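Local coordinates for protein acyl-coenzyme A oxidase 3 (Yarrowia lipolytica, PDB 5YS9) that oxidises acyl-CoA substrates of different chain lengths to trans-2-enoyl-CoA with FAD, passing the electrons to oxygen to form hydrogen peroxide in peroxisomal fatty acid beta-oxidation, at residues 251-254 and 260-263; 351-356 and 614-619. All coordinates share one frame; numbering follows the deposited sequence.

Interaction 1 comes first along the chain, a local contact between a loop and the start of strand 262-272 in the middle beta domain. Interaction 2 follows wholly after it and is long-range: helix 349-385 of the C-alpha1 region meets helix 609-628 of the C-terminal helical region, 258 residues apart at their closest ends. The centres of interaction 1 and interaction 2 are about 42 Å apart, on opposite sides of the chain's centre, and the nearest atoms of interaction 1 and interaction 2 about 19 Å apart. Each borders a different FAD of the dimer, interaction 1 at a flavin and interaction 2 at an adenosine ribose. One chain thus supplies complementary halves of two cofactor sites, and both contacts also touch the second subunit.

Interaction 1: 251-254 and 260-263; sequences GKKM and DNGW. With FAD (flavin-adenine dinucleotide), chain C.
K253 and N261 meet through their side-chain ends, which cross at about a right angle beside the dimethylbenzene end of the flavin, near C6. NZ of K253 is 2.8 Å from the atom modelled as ND2 of N261. That amide is probably turned over in the model, and with it turned back the pair may be a hydrogen bond. The end of the same amide comes close to C6 of the flavin, while CD of K253 approaches the flavin methyl C7M at 4.1 Å. Both side chains leave the backbone toward the opposing segment, each with CG anti to its own carbonyl carbon. The lysine reaches the asparagine by folding: its chain bends at chi3 (-66°) and chi4 (-69°), bringing the ammonium group round to R256, whose carbonyl O accepts a hydrogen bond from NZ. W200 of strand 198-201 packs against both side chains, and Y435 of the second subunit packs on K253. Further from the flavin, a water sits between the backbones, 3.0 Å from O of G251 and 3.1 Å from O of N261. NZ of K252 donates to O of K253 at 2.7 Å, nearly along the C=O axis (163°), and forms a salt bridge with D257, whose carboxylate also accepts from the backbone N of K253. The whole is a connection between antiparallel strands 245-249 and 262-272 of the acyl-CoA dehydrogenase-type middle domain, with N261 lining the FAD pocket.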
loop_
_atom_site.group_PDB
_atom_site.type_symbol
_atom_site.label_atom_id
_atom_site.label_comp_id
_atom_site.label_asym_id
_atom_site.label_seq_id
_atom_site.Cartn_x
_atom_site.Cartn_y
_atom_site.Cartn_z
ATOM N N GLY A 251 -11.908 -4.848 18.311
ATOM C CA GLY A 251 -12.154 -3.513 17.826
ATOM C C GLY A 251 -11.717 -3.210 16.422
ATOM O O GLY A 251 -11.650 -4.078 15.588
ATOM N N LYS A 252 -11.467 -1.941 16.164
ATOM C CA LYS A 252 -11.214 -1.469 14.822
ATOM C C LYS A 252 -9.990 -2.102 14.204
ATOM O O LYS A 252 -8.932 -2.130 14.795
ATOM C CB LYS A 252 -11.057 0.056 14.841
ATOM C CG LYS A 252 -10.874 0.709 13.491
ATOM C CD LYS A 252 -12.195 0.862 12.786
ATOM C CE LYS A 252 -12.039 1.589 11.477
ATOM N NZ LYS A 252 -11.420 0.743 10.437
ATOM N N LYS A 253 -10.158 -2.575 12.980
ATOM C CA LYS A 253 -9.054 -3.062 12.148
ATOM C C LYS A 253 -8.798 -2.163 10.935
ATOM O O LYS A 253 -9.637 -1.346 10.550
ATOM C CB LYS A 253 -9.340 -4.473 11.682
ATOM C CG LYS A 253 -9.617 -5.410 12.829
ATOM C CD LYS A 253 -9.668 -6.844 12.382
ATOM C CE LYS A 253 -10.828 -7.149 11.471
ATOM N NZ LYS A 253 -12.178 -7.099 12.086
ATOM N N MET A 254 -7.617 -2.285 10.349
ATOM C CA MET A 254 -7.355 -1.600 9.102
ATOM C C MET A 254 -8.496 -1.836 8.060
ATOM O O MET A 254 -8.878 -0.896 7.318
ATOM C CB MET A 254 -6.043 -2.072 8.532
ATOM C CG MET A 254 -5.769 -1.604 7.113
ATOM S SD MET A 254 -4.001 -1.782 6.899
ATOM C CE MET A 254 -3.742 -1.145 5.220
ATOM N N ASP A 260 -15.833 -10.141 13.473
ATOM C CA ASP A 260 -15.777 -9.846 14.916
ATOM C C ASP A 260 -14.626 -10.556 15.643
ATOM O O ASP A 260 -14.831 -11.451 16.454
ATOM C CB ASP A 260 -17.137 -10.162 15.595
ATOM C CG ASP A 260 -17.540 -11.629 15.482
ATOM O OD1 ASP A 260 -17.361 -12.209 14.396
ATOM O OD2 ASP A 260 -18.089 -12.183 16.446
ATOM N N ASN A 261 -13.412 -10.116 15.356
ATOM C CA ASN A 261 -12.234 -10.735 15.889
ATOM C C ASN A 261 -12.197 -10.407 17.367
ATOM O O ASN A 261 -12.313 -9.246 17.772
ATOM C CB ASN A 261 -10.970 -10.213 15.237
ATOM C CG ASN A 261 -10.878 -10.575 13.795
ATOM O OD1 ASN A 261 -10.367 -11.653 13.435
ATOM N ND2 ASN A 261 -11.334 -9.657 12.926
ATOM N N GLY A 262 -12.039 -11.440 18.172
ATOM C CA GLY A 262 -12.064 -11.252 19.566
ATOM C C GLY A 262 -10.852 -11.885 20.180
ATOM O O GLY A 262 -10.213 -12.719 19.540
ATOM N N TRP A 263 -10.551 -11.446 21.406
ATOM C CA TRP A 263 -9.566 -12.076 22.275
ATOM C C TRP A 263 -10.268 -13.031 23.202
ATOM O O TRP A 263 -11.405 -12.800 23.515
ATOM C CB TRP A 263 -8.816 -11.058 23.136
ATOM C CG TRP A 263 -9.641 -10.168 24.004
ATOM C CD1 TRP A 263 -10.112 -8.954 23.651
ATOM C CD2 TRP A 263 -10.070 -10.386 25.347
ATOM N NE1 TRP A 263 -10.816 -8.400 24.664
ATOM C CE2 TRP A 263 -10.803 -9.240 25.735
ATOM C CE3 TRP A 263 -9.905 -11.416 26.270
ATOM C CZ2 TRP A 263 -11.370 -9.089 27.001
ATOM C CZ3 TRP A 263 -10.473 -11.275 27.555
ATOM C CH2 TRP A 263 -11.183 -10.119 27.903
HETATM P PA FAD C . 4.689 -13.017 14.127
HETATM O O1A FAD C . 5.145 -12.718 15.503
HETATM O O2A FAD C . 4.713 -14.405 13.612
HETATM O O5B FAD C . 5.624 -12.171 13.174
HETATM C C5B FAD C . 5.681 -10.760 13.304
HETATM C C4B FAD C . 6.708 -10.170 12.360
HETATM O O4B FAD C . 7.990 -10.712 12.652
HETATM C C3B FAD C . 6.393 -10.536 10.934
HETATM O O3B FAD C . 6.676 -9.437 10.092
HETATM C C2B FAD C . 7.374 -11.615 10.592
HETATM O O2B FAD C . 7.790 -11.456 9.250
HETATM C C1B FAD C . 8.528 -11.392 11.534
HETATM N N9A FAD C . 9.079 -12.718 11.873
HETATM C C8A FAD C . 8.502 -13.668 12.620
HETATM N N7A FAD C . 9.284 -14.758 12.688
HETATM C C5A FAD C . 10.381 -14.513 11.973
HETATM C C6A FAD C . 11.610 -15.240 11.629
HETATM N N6A FAD C . 11.833 -16.485 12.079
HETATM N N1A FAD C . 12.502 -14.615 10.846
HETATM C C2A FAD C . 12.295 -13.376 10.388
HETATM N N3A FAD C . 11.207 -12.664 10.660
HETATM C C4A FAD C . 10.238 -13.168 11.433
HETATM N N1 FAD C . -5.568 -16.504 13.852
HETATM C C2 FAD C . -6.391 -17.509 14.182
HETATM O O2 FAD C . -5.929 -18.509 14.724
HETATM N N3 FAD C . -7.694 -17.489 13.947
HETATM C C4 FAD C . -8.277 -16.463 13.367
HETATM O O4 FAD C . -9.485 -16.473 13.172
HETATM C C4X FAD C . -7.455 -15.318 12.976
HETATM N N5 FAD C . -7.993 -14.254 12.394
HETATM C C5X FAD C . -7.220 -13.219 12.059
HETATM C C6 FAD C . -7.822 -12.137 11.468
HETATM C C7 FAD C . -7.076 -11.050 11.109
HETATM C C7M FAD C . -7.768 -9.892 10.454
HETATM C C8 FAD C . -5.619 -11.048 11.359
HETATM C C8M FAD C . -4.779 -9.872 10.967
HETATM C C9 FAD C . -5.008 -12.138 11.945
HETATM C C9A FAD C . -5.760 -13.228 12.310
HETATM N N10 FAD C . -5.169 -14.348 12.907
HETATM C C10 FAD C . -6.019 -15.398 13.263
HETATM C "C1'" FAD C . -3.740 -14.401 13.208
HETATM C "C2'" FAD C . -2.806 -14.621 12.033
HETATM O "O2'" FAD C . -2.936 -15.969 11.617
HETATM C "C3'" FAD C . -1.378 -14.332 12.494
HETATM O "O3'" FAD C . -1.320 -12.944 12.764
HETATM C "C4'" FAD C . -0.227 -14.651 11.539
HETATM O "O4'" FAD C . -0.278 -15.980 11.039
HETATM C "C5'" FAD C . 1.098 -14.554 12.258
HETATM O "O5'" FAD C . 1.330 -13.222 12.655
HETATM P P FAD C . 1.844 -12.855 14.105
HETATM O O1P FAD C . 0.996 -11.745 14.588
HETATM O O2P FAD C . 1.972 -14.106 14.892
HETATM O O3P FAD C . 3.295 -12.286 13.825
HETATM O O HOH W 1 -12.187 -7.005 15.679
#

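Interaction 2: 351-356 and 614-619; sequences HQRRLL and QVTELV. With FAD (flavin-adenine dinucleotide), chain D.
T616 is the first residue of 614-619 to meet R353, and the two side chains cross at about a right angle. NH2 of R353 comes 3.5 Å from T616 O, which lies at the edge of the guanidinium near its plane, and is equally close to T616 CG2. The hydroxyl of T616 is hydrogen-bonded to E595, and the same glutamate forms a salt bridge with NH1 of R353, so one carboxylate serves both sides of the contact. R353 spans the gap between helices 349-385 and 609-628 because its chain is extended from CG to NE (chi2 172°, chi3 167°). This joins the C-alpha1 and C-terminal helical regions of the acyl-CoA oxidase fold. One turn on, V619 points toward helix 349-385 and lays CG1 over one guanidinium face, off centre, 3.8 Å from R353 NH1. N620, the next residue, accepts a hydrogen bond from NH2 of R353. The neighbouring R354 turns instead to the adenosine ribose of FAD: its NH1 donates to O3B at 2.6 Å (N-H...O angle 156°), O2B is equally near this NH1 at 2.6 Å, and H351 CE1 lies over one face of its guanidinium.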
loop_
_atom_site.group_PDB
_atom_site.type_symbol
_atom_site.label_atom_id
_atom_site.label_comp_id
_atom_site.label_asym_id
_atom_site.label_seq_id
_atom_site.Cartn_x
_atom_site.Cartn_y
_atom_site.Cartn_z
ATOM N N HIS A 351 2.245 4.865 -19.379
ATOM C CA HIS A 351 1.076 4.367 -18.738
ATOM C C HIS A 351 0.808 2.875 -19.077
ATOM O O HIS A 351 0.370 2.076 -18.192
ATOM C CB HIS A 351 -0.110 5.253 -19.065
ATOM C CG HIS A 351 -1.192 5.152 -18.057
ATOM N ND1 HIS A 351 -1.115 5.789 -16.838
ATOM C CD2 HIS A 351 -2.348 4.452 -18.063
ATOM C CE1 HIS A 351 -2.218 5.534 -16.165
ATOM N NE2 HIS A 351 -2.977 4.720 -16.880
ATOM N N GLN A 352 1.114 2.508 -20.324
ATOM C CA GLN A 352 1.083 1.111 -20.765
ATOM C C GLN A 352 1.993 0.245 -19.907
ATOM O O GLN A 352 1.556 -0.801 -19.451
ATOM C CB GLN A 352 1.460 0.976 -22.255
ATOM C CG GLN A 352 0.420 1.594 -23.221
ATOM C CD GLN A 352 0.848 1.567 -24.675
ATOM O OE1 GLN A 352 1.863 0.947 -25.010
ATOM N NE2 GLN A 352 0.061 2.216 -25.556
ATOM N N ARG A 353 3.193 0.719 -19.619
ATOM C CA ARG A 353 4.137 0.043 -18.735
ATOM C C ARG A 353 3.646 -0.103 -17.304
ATOM O O ARG A 353 3.949 -1.068 -16.639
ATOM C CB ARG A 353 5.486 0.742 -18.742
ATOM C CG ARG A 353 6.363 0.370 -19.908
ATOM C CD ARG A 353 7.581 1.251 -19.951
ATOM N NE ARG A 353 8.589 0.740 -20.853
ATOM C CZ ARG A 353 9.465 -0.192 -20.532
ATOM N NH1 ARG A 353 9.464 -0.715 -19.327
ATOM N NH2 ARG A 353 10.342 -0.589 -21.417
ATOM N N ARG A 354 2.945 0.897 -16.811
ATOM C CA ARG A 354 2.353 0.816 -15.490
ATOM C C ARG A 354 1.299 -0.265 -15.353
ATOM O O ARG A 354 1.244 -0.927 -14.343
ATOM C CB ARG A 354 1.728 2.145 -15.102
ATOM C CG ARG A 354 2.696 3.294 -14.998
ATOM C CD ARG A 354 2.441 4.069 -13.727
ATOM N NE ARG A 354 1.776 5.326 -13.992
ATOM C CZ ARG A 354 0.816 5.836 -13.244
ATOM N NH1 ARG A 354 0.281 6.984 -13.579
ATOM N NH2 ARG A 354 0.404 5.204 -12.169
ATOM N N LEU A 355 0.439 -0.416 -16.346
ATOM C CA LEU A 355 -0.702 -1.299 -16.208
ATOM C C LEU A 355 -0.669 -2.602 -16.973
ATOM O O LEU A 355 -1.138 -3.610 -16.491
ATOM C CB LEU A 355 -1.983 -0.557 -16.563
ATOM C CG LEU A 355 -2.341 0.699 -15.784
ATOM C CD1 LEU A 355 -3.631 1.275 -16.321
ATOM C CD2 LEU A 355 -2.452 0.409 -14.304
ATOM N N LEU A 356 -0.137 -2.594 -18.179
ATOM C CA LEU A 356 -0.265 -3.809 -19.021
ATOM C C LEU A 356 0.499 -5.049 -18.486
ATOM O O LEU A 356 -0.007 -6.162 -18.611
ATOM C CB LEU A 356 0.073 -3.521 -20.472
ATOM C CG LEU A 356 -0.853 -2.494 -21.122
ATOM C CD1 LEU A 356 -0.425 -2.266 -22.568
ATOM C CD2 LEU A 356 -2.331 -2.852 -21.072
ATOM N N GLN A 614 17.873 -4.291 -25.587
ATOM C CA GLN A 614 16.959 -5.043 -26.464
ATOM C C GLN A 614 15.691 -5.490 -25.721
ATOM O O GLN A 614 14.593 -5.396 -26.259
ATOM C CB GLN A 614 17.652 -6.263 -27.113
ATOM C CG GLN A 614 16.877 -6.882 -28.281
ATOM C CD GLN A 614 16.710 -5.903 -29.447
ATOM O OE1 GLN A 614 17.691 -5.299 -29.907
ATOM N NE2 GLN A 614 15.472 -5.711 -29.904
ATOM N N VAL A 615 15.874 -5.969 -24.490
ATOM C CA VAL A 615 14.786 -6.339 -23.594
ATOM C C VAL A 615 13.861 -5.147 -23.395
ATOM O O VAL A 615 12.642 -5.310 -23.546
ATOM C CB VAL A 615 15.311 -6.858 -22.236
ATOM C CG1 VAL A 615 14.213 -6.903 -21.184
ATOM C CG2 VAL A 615 15.915 -8.251 -22.415
ATOM N N THR A 616 14.430 -3.961 -23.107
ATOM C CA THR A 616 13.620 -2.730 -23.002
ATOM C C THR A 616 12.768 -2.528 -24.272
ATOM O O THR A 616 11.547 -2.351 -24.192
ATOM C CB THR A 616 14.452 -1.490 -22.577
ATOM O OG1 THR A 616 14.865 -1.674 -21.231
ATOM C CG2 THR A 616 13.645 -0.221 -22.611
ATOM N N GLU A 617 13.381 -2.676 -25.435
ATOM C CA GLU A 617 12.665 -2.461 -26.678
ATOM C C GLU A 617 11.535 -3.480 -26.840
ATOM O O GLU A 617 10.456 -3.153 -27.319
ATOM C CB GLU A 617 13.633 -2.497 -27.849
ATOM C CG GLU A 617 13.008 -2.047 -29.160
ATOM C CD GLU A 617 14.040 -1.550 -30.159
ATOM O OE1 GLU A 617 14.869 -0.699 -29.761
ATOM O OE2 GLU A 617 14.019 -2.010 -31.327
ATOM N N LEU A 618 11.773 -4.711 -26.402
ATOM C CA LEU A 618 10.764 -5.765 -26.549
ATOM C C LEU A 618 9.554 -5.545 -25.647
ATOM O O LEU A 618 8.441 -5.655 -26.114
ATOM C CB LEU A 618 11.400 -7.131 -26.337
ATOM C CG LEU A 618 12.279 -7.554 -27.538
ATOM C CD1 LEU A 618 12.954 -8.890 -27.272
ATOM C CD2 LEU A 618 11.468 -7.595 -28.829
ATOM N N VAL A 619 9.800 -5.143 -24.397
ATOM C CA VAL A 619 8.756 -4.773 -23.446
ATOM C C VAL A 619 7.880 -3.620 -24.023
ATOM O O VAL A 619 6.667 -3.710 -23.991
ATOM C CB VAL A 619 9.360 -4.361 -22.069
ATOM C CG1 VAL A 619 8.293 -3.782 -21.153
ATOM C CG2 VAL A 619 10.016 -5.533 -21.377
HETATM P PA FAD D . -4.641 13.007 -14.169
HETATM O O1A FAD D . -3.843 14.254 -14.219
HETATM O O2A FAD D . -5.589 12.668 -15.252
HETATM O O5B FAD D . -3.720 11.734 -14.046
HETATM C C5B FAD D . -4.383 10.488 -13.896
HETATM C C4B FAD D . -3.393 9.386 -14.163
HETATM O O4B FAD D . -2.925 9.509 -15.499
HETATM C C3B FAD D . -2.209 9.583 -13.252
HETATM O O3B FAD D . -1.806 8.342 -12.706
HETATM C C2B FAD D . -1.113 10.069 -14.149
HETATM O O2B FAD D . 0.137 9.554 -13.707
HETATM C C1B FAD D . -1.513 9.559 -15.515
HETATM N N9A FAD D . -1.045 10.583 -16.449
HETATM C C8A FAD D . -1.601 11.783 -16.633
HETATM N N7A FAD D . -0.900 12.487 -17.540
HETATM C C5A FAD D . 0.133 11.737 -17.938
HETATM C C6A FAD D . 1.263 11.881 -18.872
HETATM N N6A FAD D . 1.443 12.998 -19.598
HETATM N N1A FAD D . 2.108 10.850 -18.979
HETATM C C2A FAD D . 1.944 9.730 -18.270
HETATM N N3A FAD D . 0.950 9.527 -17.404
HETATM C C4A FAD D . 0.034 10.481 -17.203
HETATM N N1 FAD D . -7.640 20.133 -6.113
HETATM C C2 FAD D . -7.885 21.412 -5.796
HETATM O O2 FAD D . -7.798 22.257 -6.678
HETATM N N3 FAD D . -8.201 21.810 -4.572
HETATM C C4 FAD D . -8.305 20.963 -3.573
HETATM O O4 FAD D . -8.603 21.364 -2.458
HETATM C C4X FAD D . -8.058 19.542 -3.824
HETATM N N5 FAD D . -8.144 18.634 -2.852
HETATM C C5X FAD D . -7.927 17.343 -3.111
HETATM C C6 FAD D . -8.050 16.435 -2.082
HETATM C C7 FAD D . -7.834 15.102 -2.323
HETATM C C7M FAD D . -7.954 14.122 -1.201
HETATM C C8 FAD D . -7.480 14.654 -3.684
HETATM C C8M FAD D . -7.241 13.206 -3.957
HETATM C C9 FAD D . -7.353 15.561 -4.711
HETATM C C9A FAD D . -7.572 16.897 -4.476
HETATM N N10 FAD D . -7.452 17.837 -5.512
HETATM C C10 FAD D . -7.708 19.167 -5.198
HETATM C "C1'" FAD D . -7.118 17.462 -6.887
HETATM C "C2'" FAD D . -5.708 16.901 -7.081
HETATM O "O2'" FAD D . -4.763 17.961 -7.156
HETATM C "C3'" FAD D . -5.642 16.046 -8.348
HETATM O "O3'" FAD D . -6.156 14.770 -8.029
HETATM C "C4'" FAD D . -4.249 15.835 -8.919
HETATM O "O4'" FAD D . -3.520 17.047 -8.799
HETATM C "C5'" FAD D . -4.267 15.505 -10.404
HETATM O "O5'" FAD D . -4.612 14.166 -10.722
HETATM P P FAD D . -5.817 13.876 -11.724
HETATM O O1P FAD D . -6.919 13.209 -10.993
HETATM O O2P FAD D . -6.103 15.125 -12.457
HETATM O O3P FAD D . -5.302 12.770 -12.736
#